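Local coordinates for protein membrane-bound protease PH1510 (Pyrococcus horikoshii OT3, PDB 3WWV) that cleaves proteins, preferentially near hydrophobic or aromatic residues, as a membrane-bound serine protease, seen here as its C-terminal OB-fold domain, at residues A[32-37]-A[56-61]; A[18-23]-A[41-46]; A[48-53]-A[60-65]. One frame throughout, in Å; residues are numbered along the deposited sequence.

Interaction 1. Residues A[32-37]-A[56-61]; sequences ELWKAR and DGLTLI
Leu60 and Trp34 carry the apolar part of this contact, crossing at about a right angle. Leu60 CD1 sits 3.4 Å above the plane of the Trp34 ring, offset toward its rim, while CD2 makes a CH-pi contact over the same ring, 4.2 Å from the centroid of the six-membered part. In the ring plane, at the edge, lies Leu58 O, 3.2 Å from Trp34 CE3. Without the indole, as with an alanine here, the Leu60 methyls would probably lose the flat surface they rest on, and a gap would open beside Met10.

The charged part pairs Arg37 with Asp56. OD2 of Asp56, 2.7 Å from Arg37 NH2, lies near the guanidinium plane, but NH2 meets it on the anti side and tilted out of the carboxylate plane; the planes stand 89° apart. A bend at chi3 (77°) turns the guanidinium back to this acid, with Ile61 CG1 over one face.

Two backbone hydrogen bonds join the strands: Leu60 N to Lys35 O at 2.9 Å and Arg37 N to Leu60 O at 2.8 Å. They define the parallel pairing of strands 32-38 and 59-64 that helps close the OB-fold barrel.

Interaction 2. Residues A[18-23]-A[41-46]; sequences VEELNP and NGKIEK
A single antiparallel bridge ties two loops of the OB-fold barrel at the surface of the domain, the hydrogen-bonded pair being Leu21 with Ile44. Segment 18-23 leads from strand 14-19, through a classic beta bulge in which Val18 and Glu19 both face Met26, toward strand 24-29; segment 41-46 belongs to the connection between strands 32-38 and 49-56. Their end-to-end directions are 159° apart, which agrees with the antiparallel assignment.

Leu21 N donates to Ile44 O at 2.9 Å, and Ile44 N returns a bond to Leu21 O at 2.7 Å. Lys43 CA adds a C-H...O contact to Leu21 O, giving that oxygen a second approach from the opposing loop. Alongside the bridge the side chains meet at their roots, Leu21 CB against Ile44 CB at 4.1 Å, and beyond this Leu21 packs on Ile27 and Val62. The peptide bond before Pro23 is cis, and Pro23 CB comes to 4.1 Å from Asn41 O.

Glu20 provides the polar side. With CG anti to the backbone N (chi1 -173°), its chain runs out across Lys43, and OE2 touches the lysine's methylene CD at 3.3 Å. The charged ends do not meet: Glu20 OE2 and Lys43 NZ stay 4.7 Å apart, too far for a salt bridge, so at most a weak long-range attraction is likely. At the far end Lys46 NZ offers only a weak bond to Val18 O, while one water donates to Glu20 OE2 and accepts from Lys46 N at 2.9 Å.

Interaction 3. Residues A[48-53]-A[60-65]; sequences EKVRVV and LIVVRE
Glu48 OE2 lies at the edge of the Arg64 guanidinium, 6° out of its plane and 2.6 Å from NH2, in a nearly straight salt-bridge hydrogen bond. Seen from the acid the approach is different, since NH2 comes from above the carboxylate and the two planes are 76° apart. The same NH2 also bridges to Glu45, which gives this nitrogen two acidic partners. The other guanidinium, that of Arg51, is met obliquely by Glu65: NH1 and OE2 are 3.0 Å apart, with the side chains lying side by side and pointing the same way. The bend at chi2 (106°) of Arg51 lays its CD beside Glu65 OE1, and the further bend at chi3 turns the guanidinium, whose NE donates to Gly12 O. Arg51 of the second subunit comes close to this group, and Glu65 of that subunit also packs on it, so the acids are likely to temper the charge there.

The backbone carrying these pairs is the beta hairpin of strands 49-56 and 59-64, part of the OB-fold barrel. Arg51 and Val63 form its hydrogen-bonded pair, Arg51 N to Val63 O at 2.8 Å and Val63 N to Arg51 O at 3.1 Å; Val53 N to Ile61 O at 2.8 Å and Glu65 N to Lys49 O at 2.9 Å extend the pattern.

Toward the barrel interior Val50 CB meets Val62 CB at 3.9 Å, beside Ile27 of strand 24-29, and Val52 CG1 reaches Leu60 CD2. On the face of Arg51 and Val63, Val53 CG1 touches Val63 CG2 at 4.0 Å, both residues also packing on Ile11 of the second subunit.

From the N terminus, segment 18-23 begins on the end of strand 14-19, and interaction 2 closes its loop when the chain returns at 41-46. Segment 32-37 falls within that loop but finds its partner only at 56-61, so interactions 1 and 2 cross. Interaction 3 opens at 48-53, after interaction 2 has closed, and is the local hairpin; it shares Leu60 and Ile61 with interaction 1. Strand 59-64 thus lies between strands 32-38 and 49-56, and a probable hydrogen bond from Val62 N to Arg37 O (3.0 Å) joins interactions 1 and 3. Leu21 and Glu45 tie the loops of interaction 2 to interaction 3, and Leu33 packs on Val18 between interactions 1 and 2.

Interaction 1. Residues A[32-37]-A[56-61]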
loop_
_atom_site.group_PDB
_atom_site.type_symbol
_atom_site.label_atom_id
_atom_site.label_comp_id
_atom_site.label_asym_id
_atom_site.label_seq_id
_atom_site.Cartn_x
_atom_site.Cartn_y
_atom_site.Cartn_z
ATOM N N GLU A 32 7.785 -16.553 1.708
ATOM C CA GLU A 32 7.118 -16.803 2.985
ATOM C C GLU A 32 5.603 -16.846 2.886
ATOM O O GLU A 32 4.987 -16.055 2.163
ATOM C CB GLU A 32 7.473 -15.710 4.002
ATOM C CG GLU A 32 8.914 -15.658 4.485
ATOM C CD GLU A 32 9.101 -14.595 5.563
ATOM O OE1 GLU A 32 8.804 -14.877 6.754
ATOM O OE2 GLU A 32 9.537 -13.470 5.222
ATOM N N LEU A 33 5.004 -17.749 3.655
ATOM C CA LEU A 33 3.566 -17.742 3.857
ATOM C C LEU A 33 3.213 -16.769 4.971
ATOM O O LEU A 33 3.843 -16.778 6.032
ATOM C CB LEU A 33 3.059 -19.128 4.226
ATOM C CG LEU A 33 3.026 -20.231 3.174
ATOM C CD1 LEU A 33 2.465 -21.487 3.824
ATOM C CD2 LEU A 33 2.192 -19.826 1.967
ATOM N N TRP A 34 2.199 -15.938 4.727
ATOM C CA TRP A 34 1.695 -14.995 5.721
ATOM C C TRP A 34 0.175 -15.045 5.872
ATOM O O TRP A 34 -0.549 -15.265 4.900
ATOM C CB TRP A 34 2.077 -13.574 5.330
ATOM C CG TRP A 34 3.482 -13.217 5.596
ATOM C CD1 TRP A 34 4.559 -13.481 4.809
ATOM C CD2 TRP A 34 3.974 -12.484 6.725
ATOM N NE1 TRP A 34 5.696 -12.971 5.382
ATOM C CE2 TRP A 34 5.365 -12.356 6.561
ATOM C CE3 TRP A 34 3.370 -11.933 7.865
ATOM C CZ2 TRP A 34 6.173 -11.697 7.499
ATOM C CZ3 TRP A 34 4.168 -11.273 8.792
ATOM C CH2 TRP A 34 5.554 -11.161 8.604
ATOM N N LYS A 35 -0.297 -14.821 7.100
ATOM C CA LYS A 35 -1.698 -14.529 7.339
ATOM C C LYS A 35 -1.959 -13.161 6.731
ATOM O O LYS A 35 -1.107 -12.273 6.806
ATOM C CB LYS A 35 -2.006 -14.492 8.830
ATOM C CG LYS A 35 -2.085 -15.846 9.510
ATOM C CD LYS A 35 -2.382 -15.685 10.997
ATOM C CE LYS A 35 -2.970 -16.963 11.580
ATOM N NZ LYS A 35 -4.045 -16.683 12.581
ATOM N N ALA A 36 -3.127 -12.995 6.119
ATOM C CA ALA A 36 -3.467 -11.741 5.460
ATOM C C ALA A 36 -4.957 -11.454 5.547
ATOM O O ALA A 36 -5.768 -12.369 5.735
ATOM C CB ALA A 36 -3.000 -11.743 4.007
ATOM N N ARG A 37 -5.295 -10.174 5.412
ATOM C CA ARG A 37 -6.668 -9.689 5.528
ATOM C C ARG A 37 -6.853 -8.582 4.489
ATOM O O ARG A 37 -6.040 -7.669 4.423
ATOM C CB ARG A 37 -6.890 -9.152 6.952
ATOM C CG ARG A 37 -8.306 -8.717 7.283
ATOM C CD ARG A 37 -8.513 -8.549 8.788
ATOM N NE ARG A 37 -7.949 -7.305 9.331
ATOM C CZ ARG A 37 -7.078 -7.225 10.346
ATOM N NH1 ARG A 37 -6.632 -8.311 10.972
ATOM N NH2 ARG A 37 -6.653 -6.036 10.746
ATOM N N ASP A 56 -0.969 -5.718 10.898
ATOM C CA ASP A 56 -1.673 -5.834 12.164
ATOM C C ASP A 56 -1.087 -7.038 12.891
ATOM O O ASP A 56 -1.469 -8.183 12.622
ATOM C CB ASP A 56 -3.160 -6.076 11.892
ATOM C CG ASP A 56 -4.032 -5.855 13.116
ATOM O OD1 ASP A 56 -3.545 -5.315 14.139
ATOM O OD2 ASP A 56 -5.223 -6.208 13.040
ATOM N N GLY A 57 -0.161 -6.788 13.811
ATOM C CA GLY A 57 0.590 -7.876 14.424
ATOM C C GLY A 57 1.344 -8.608 13.331
ATOM O O GLY A 57 2.110 -7.998 12.600
ATOM N N LEU A 58 1.091 -9.904 13.201
ATOM C CA LEU A 58 1.679 -10.720 12.147
ATOM C C LEU A 58 0.739 -10.928 10.946
ATOM O O LEU A 58 1.013 -11.760 10.070
ATOM C CB LEU A 58 2.121 -12.076 12.720
ATOM C CG LEU A 58 3.203 -12.064 13.806
ATOM C CD1 LEU A 58 3.345 -13.446 14.427
ATOM C CD2 LEU A 58 4.543 -11.560 13.264
ATOM N N THR A 59 -0.363 -10.182 10.902
ATOM C CA THR A 59 -1.318 -10.285 9.797
ATOM C C THR A 59 -1.100 -9.135 8.803
ATOM O O THR A 59 -1.160 -7.962 9.181
ATOM C CB THR A 59 -2.782 -10.288 10.309
ATOM O OG1 THR A 59 -2.965 -11.365 11.237
ATOM C CG2 THR A 59 -3.780 -10.454 9.165
ATOM N N LEU A 60 -0.843 -9.473 7.544
ATOM C CA LEU A 60 -0.678 -8.460 6.486
ATOM C C LEU A 60 -2.028 -7.944 5.998
ATOM O O LEU A 60 -2.944 -8.725 5.755
ATOM C CB LEU A 60 0.116 -9.027 5.307
ATOM C CG LEU A 60 1.474 -9.630 5.628
ATOM C CD1 LEU A 60 2.133 -10.153 4.361
ATOM C CD2 LEU A 60 2.366 -8.610 6.314
ATOM N N ILE A 61 -2.145 -6.624 5.871
ATOM C CA ILE A 61 -3.354 -5.994 5.331
ATOM C C ILE A 61 -3.062 -5.619 3.896
ATOM O O ILE A 61 -2.038 -5.007 3.595
ATOM C CB ILE A 61 -3.803 -4.801 6.191
ATOM C CG1 ILE A 61 -4.194 -5.320 7.581
ATOM C CG2 ILE A 61 -4.993 -4.065 5.570
ATOM C CD1 ILE A 61 -3.970 -4.312 8.678
#

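Interaction 2. Residues A[18-23]-A[41-46]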
loop_
_atom_site.group_PDB
_atom_site.type_symbol
_atom_site.label_atom_id
_atom_site.label_comp_id
_atom_site.label_asym_id
_atom_site.label_seq_id
_atom_site.Cartn_x
_atom_site.Cartn_y
_atom_site.Cartn_z
ATOM N N VAL A 18 -2.777 -17.490 -1.604
ATOM C CA VAL A 18 -2.653 -18.947 -1.627
ATOM C C VAL A 18 -3.867 -19.609 -0.967
ATOM O O VAL A 18 -4.228 -20.736 -1.297
ATOM C CB VAL A 18 -1.305 -19.440 -1.040
ATOM C CG1 VAL A 18 -0.149 -18.973 -1.915
ATOM C CG2 VAL A 18 -1.085 -18.926 0.374
ATOM N N GLU A 19 -4.517 -18.881 -0.062
ATOM C CA GLU A 19 -5.798 -19.301 0.491
ATOM C C GLU A 19 -6.741 -18.095 0.539
ATOM O O GLU A 19 -6.451 -17.106 1.214
ATOM C CB GLU A 19 -5.614 -19.911 1.885
ATOM C CG GLU A 19 -6.916 -20.276 2.574
ATOM C CD GLU A 19 -6.699 -20.861 3.956
ATOM O OE1 GLU A 19 -6.459 -22.083 4.055
ATOM O OE2 GLU A 19 -6.776 -20.103 4.942
ATOM N N GLU A 20 -7.863 -18.199 -0.174
ATOM C CA GLU A 20 -8.814 -17.092 -0.372
ATOM C C GLU A 20 -8.967 -16.179 0.840
ATOM O O GLU A 20 -9.176 -16.649 1.966
ATOM C CB GLU A 20 -10.190 -17.614 -0.812
ATOM C CG GLU A 20 -11.185 -16.527 -1.190
ATOM C CD GLU A 20 -12.527 -17.082 -1.637
ATOM O OE1 GLU A 20 -13.287 -17.607 -0.785
ATOM O OE2 GLU A 20 -12.832 -16.969 -2.847
ATOM N N LEU A 21 -8.865 -14.875 0.578
ATOM C CA LEU A 21 -9.097 -13.834 1.576
ATOM C C LEU A 21 -10.579 -13.507 1.635
ATOM O O LEU A 21 -11.112 -12.871 0.729
ATOM C CB LEU A 21 -8.298 -12.576 1.220
ATOM C CG LEU A 21 -6.835 -12.481 1.635
ATOM C CD1 LEU A 21 -6.038 -13.747 1.356
ATOM C CD2 LEU A 21 -6.208 -11.296 0.945
ATOM N N ASN A 22 -11.246 -13.941 2.699
ATOM C CA ASN A 22 -12.700 -13.810 2.775
ATOM C C ASN A 22 -13.301 -13.315 4.101
ATOM O O ASN A 22 -14.235 -13.934 4.591
ATOM C CB ASN A 22 -13.344 -15.148 2.393
ATOM C CG ASN A 22 -12.785 -16.319 3.195
ATOM O OD1 ASN A 22 -12.488 -17.378 2.635
ATOM N ND2 ASN A 22 -12.634 -16.134 4.508
ATOM N N PRO A 23 -12.796 -12.192 4.677
ATOM C CA PRO A 23 -11.728 -11.284 4.238
ATOM C C PRO A 23 -10.336 -11.747 4.693
ATOM O O PRO A 23 -9.331 -11.212 4.220
ATOM C CB PRO A 23 -12.103 -9.965 4.919
ATOM C CG PRO A 23 -12.768 -10.379 6.185
ATOM C CD PRO A 23 -13.387 -11.737 5.955
ATOM N N ASN A 41 -12.295 -5.099 0.531
ATOM C CA ASN A 41 -12.982 -6.165 -0.200
ATOM C C ASN A 41 -13.472 -7.275 0.709
ATOM O O ASN A 41 -12.794 -7.653 1.657
ATOM C CB ASN A 41 -12.071 -6.763 -1.281
ATOM C CG ASN A 41 -11.993 -5.910 -2.543
ATOM O OD1 ASN A 41 -11.262 -6.246 -3.482
ATOM N ND2 ASN A 41 -12.744 -4.805 -2.578
ATOM N N GLY A 42 -14.659 -7.789 0.415
ATOM C CA GLY A 42 -15.203 -8.919 1.155
ATOM C C GLY A 42 -14.488 -10.223 0.828
ATOM O O GLY A 42 -14.489 -11.142 1.657
ATOM N N LYS A 43 -13.873 -10.292 -0.364
ATOM C CA LYS A 43 -13.299 -11.541 -0.893
ATOM C C LYS A 43 -12.262 -11.334 -2.012
ATOM O O LYS A 43 -12.580 -10.785 -3.069
ATOM C CB LYS A 43 -14.417 -12.472 -1.390
ATOM C CG LYS A 43 -13.935 -13.788 -1.989
ATOM C CD LYS A 43 -15.037 -14.476 -2.778
ATOM C CE LYS A 43 -16.011 -15.179 -1.849
ATOM N NZ LYS A 43 -17.298 -15.485 -2.528
ATOM N N ILE A 44 -11.033 -11.787 -1.772
ATOM C CA ILE A 44 -9.993 -11.829 -2.803
ATOM C C ILE A 44 -9.568 -13.285 -3.050
ATOM O O ILE A 44 -9.175 -13.988 -2.129
ATOM C CB ILE A 44 -8.781 -10.934 -2.451
ATOM C CG1 ILE A 44 -9.239 -9.495 -2.158
ATOM C CG2 ILE A 44 -7.753 -10.957 -3.578
ATOM C CD1 ILE A 44 -8.117 -8.555 -1.758
ATOM N N GLU A 45 -9.647 -13.712 -4.307
ATOM C CA GLU A 45 -9.568 -15.133 -4.682
ATOM C C GLU A 45 -8.147 -15.688 -4.733
ATOM O O GLU A 45 -7.181 -14.941 -4.876
ATOM C CB GLU A 45 -10.248 -15.369 -6.041
ATOM C CG GLU A 45 -11.746 -15.056 -6.096
ATOM C CD GLU A 45 -12.077 -13.567 -6.293
ATOM O OE1 GLU A 45 -11.156 -12.716 -6.330
ATOM O OE2 GLU A 45 -13.279 -13.245 -6.412
ATOM N N LYS A 46 -8.043 -17.011 -4.633
ATOM C CA LYS A 46 -6.781 -17.728 -4.763
ATOM C C LYS A 46 -6.105 -17.422 -6.106
ATOM O O LYS A 46 -6.758 -17.397 -7.155
ATOM C CB LYS A 46 -7.042 -19.227 -4.599
ATOM C CG LYS A 46 -5.839 -20.144 -4.758
ATOM C CD LYS A 46 -6.289 -21.596 -4.660
ATOM C CE LYS A 46 -5.206 -22.564 -5.127
ATOM N NZ LYS A 46 -4.209 -22.863 -4.060
HETATM O O HOH W 1 -10.452 -18.544 -4.446
#

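Interaction 3. Residues A[48-53]-A[60-65]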
loop_
_atom_site.group_PDB
_atom_site.type_symbol
_atom_site.label_atom_id
_atom_site.label_comp_id
_atom_site.label_asym_id
_atom_site.label_seq_id
_atom_site.Cartn_x
_atom_site.Cartn_y
_atom_site.Cartn_z
ATOM N N GLU A 48 -4.916 -14.550 -7.023
ATOM C CA GLU A 48 -4.917 -13.090 -7.251
ATOM C C GLU A 48 -3.663 -12.424 -6.674
ATOM O O GLU A 48 -3.130 -12.849 -5.654
ATOM C CB GLU A 48 -6.181 -12.423 -6.674
ATOM C CG GLU A 48 -7.501 -12.923 -7.253
ATOM C CD GLU A 48 -7.918 -12.224 -8.541
ATOM O OE1 GLU A 48 -8.402 -12.920 -9.475
ATOM O OE2 GLU A 48 -7.783 -10.976 -8.617
ATOM N N LYS A 49 -3.192 -11.393 -7.364
ATOM C CA LYS A 49 -2.089 -10.551 -6.892
ATOM C C LYS A 49 -2.587 -9.461 -5.935
ATOM O O LYS A 49 -3.569 -8.779 -6.210
ATOM C CB LYS A 49 -1.366 -9.910 -8.083
ATOM C CG LYS A 49 -0.799 -10.902 -9.086
ATOM C CD LYS A 49 0.270 -11.787 -8.460
ATOM C CE LYS A 49 0.625 -12.952 -9.382
ATOM N NZ LYS A 49 1.545 -13.933 -8.736
ATOM N N VAL A 50 -1.902 -9.300 -4.812
ATOM C CA VAL A 50 -2.264 -8.281 -3.827
ATOM C C VAL A 50 -1.074 -7.399 -3.477
ATOM O O VAL A 50 0.092 -7.796 -3.650
ATOM C CB VAL A 50 -2.825 -8.899 -2.515
ATOM C CG1 VAL A 50 -4.204 -9.509 -2.732
ATOM C CG2 VAL A 50 -1.866 -9.922 -1.923
ATOM N N ARG A 51 -1.378 -6.213 -2.954
ATOM C CA ARG A 51 -0.374 -5.256 -2.513
ATOM C C ARG A 51 -0.446 -5.131 -0.991
ATOM O O ARG A 51 -1.532 -4.995 -0.449
ATOM C CB ARG A 51 -0.691 -3.896 -3.135
ATOM C CG ARG A 51 0.422 -2.862 -3.034
ATOM C CD ARG A 51 1.097 -2.676 -4.379
ATOM N NE ARG A 51 2.426 -3.255 -4.392
ATOM C CZ ARG A 51 3.156 -3.449 -5.486
ATOM N NH1 ARG A 51 2.678 -3.139 -6.683
ATOM N NH2 ARG A 51 4.365 -3.973 -5.381
ATOM N N VAL A 52 0.695 -5.154 -0.308
ATOM C CA VAL A 52 0.705 -5.015 1.154
ATOM C C VAL A 52 0.655 -3.529 1.548
ATOM O O VAL A 52 1.547 -2.772 1.180
ATOM C CB VAL A 52 1.933 -5.708 1.805
ATOM C CG1 VAL A 52 1.802 -5.724 3.323
ATOM C CG2 VAL A 52 2.115 -7.129 1.276
ATOM N N VAL A 53 -0.379 -3.120 2.285
ATOM C CA VAL A 53 -0.584 -1.696 2.605
ATOM C C VAL A 53 -0.395 -1.351 4.082
ATOM O O VAL A 53 -0.177 -0.180 4.431
ATOM C CB VAL A 53 -1.950 -1.152 2.101
ATOM C CG1 VAL A 53 -2.040 -1.252 0.581
ATOM C CG2 VAL A 53 -3.124 -1.874 2.758
ATOM N N LEU A 60 -0.843 -9.473 7.544
ATOM C CA LEU A 60 -0.678 -8.460 6.486
ATOM C C LEU A 60 -2.028 -7.944 5.998
ATOM O O LEU A 60 -2.944 -8.725 5.755
ATOM C CB LEU A 60 0.116 -9.027 5.307
ATOM C CG LEU A 60 1.474 -9.630 5.628
ATOM C CD1 LEU A 60 2.133 -10.153 4.361
ATOM C CD2 LEU A 60 2.366 -8.610 6.314
ATOM N N ILE A 61 -2.145 -6.624 5.871
ATOM C CA ILE A 61 -3.354 -5.994 5.331
ATOM C C ILE A 61 -3.062 -5.619 3.896
ATOM O O ILE A 61 -2.038 -5.007 3.595
ATOM C CB ILE A 61 -3.803 -4.801 6.191
ATOM C CG1 ILE A 61 -4.194 -5.320 7.581
ATOM C CG2 ILE A 61 -4.993 -4.065 5.570
ATOM C CD1 ILE A 61 -3.970 -4.312 8.678
ATOM N N VAL A 62 -3.950 -6.036 3.000
ATOM C CA VAL A 62 -3.677 -6.022 1.571
ATOM C C VAL A 62 -4.892 -5.485 0.836
ATOM O O VAL A 62 -6.019 -5.571 1.345
ATOM C CB VAL A 62 -3.340 -7.438 1.036
ATOM C CG1 VAL A 62 -2.144 -8.044 1.761
ATOM C CG2 VAL A 62 -4.529 -8.375 1.146
ATOM N N VAL A 63 -4.649 -4.904 -0.335
ATOM C CA VAL A 63 -5.689 -4.632 -1.334
ATOM C C VAL A 63 -5.314 -5.450 -2.568
ATOM O O VAL A 63 -4.144 -5.820 -2.719
ATOM C CB VAL A 63 -5.800 -3.120 -1.705
ATOM C CG1 VAL A 63 -6.240 -2.296 -0.495
ATOM C CG2 VAL A 63 -4.494 -2.574 -2.273
ATOM N N ARG A 64 -6.268 -5.751 -3.448
ATOM C CA ARG A 64 -5.866 -6.379 -4.708
ATOM C C ARG A 64 -5.094 -5.391 -5.552
ATOM O O ARG A 64 -5.361 -4.191 -5.527
ATOM C CB ARG A 64 -7.006 -7.016 -5.514
ATOM C CG ARG A 64 -8.372 -6.369 -5.430
ATOM C CD ARG A 64 -9.254 -6.828 -6.593
ATOM N NE ARG A 64 -9.097 -8.236 -6.931
ATOM C CZ ARG A 64 -9.903 -9.209 -6.512
ATOM N NH1 ARG A 64 -10.941 -8.947 -5.737
ATOM N NH2 ARG A 64 -9.663 -10.454 -6.872
ATOM N N GLU A 65 -4.113 -5.912 -6.273
ATOM C CA GLU A 65 -3.258 -5.092 -7.103
ATOM C C GLU A 65 -4.114 -4.340 -8.144
ATOM O O GLU A 65 -5.034 -4.915 -8.732
ATOM C CB GLU A 65 -2.190 -5.986 -7.745
ATOM C CG GLU A 65 -1.236 -5.301 -8.715
ATOM C CD GLU A 65 -0.304 -4.294 -8.059
ATOM O OE1 GLU A 65 -0.538 -3.894 -6.897
ATOM O OE2 GLU A 65 0.670 -3.889 -8.725
#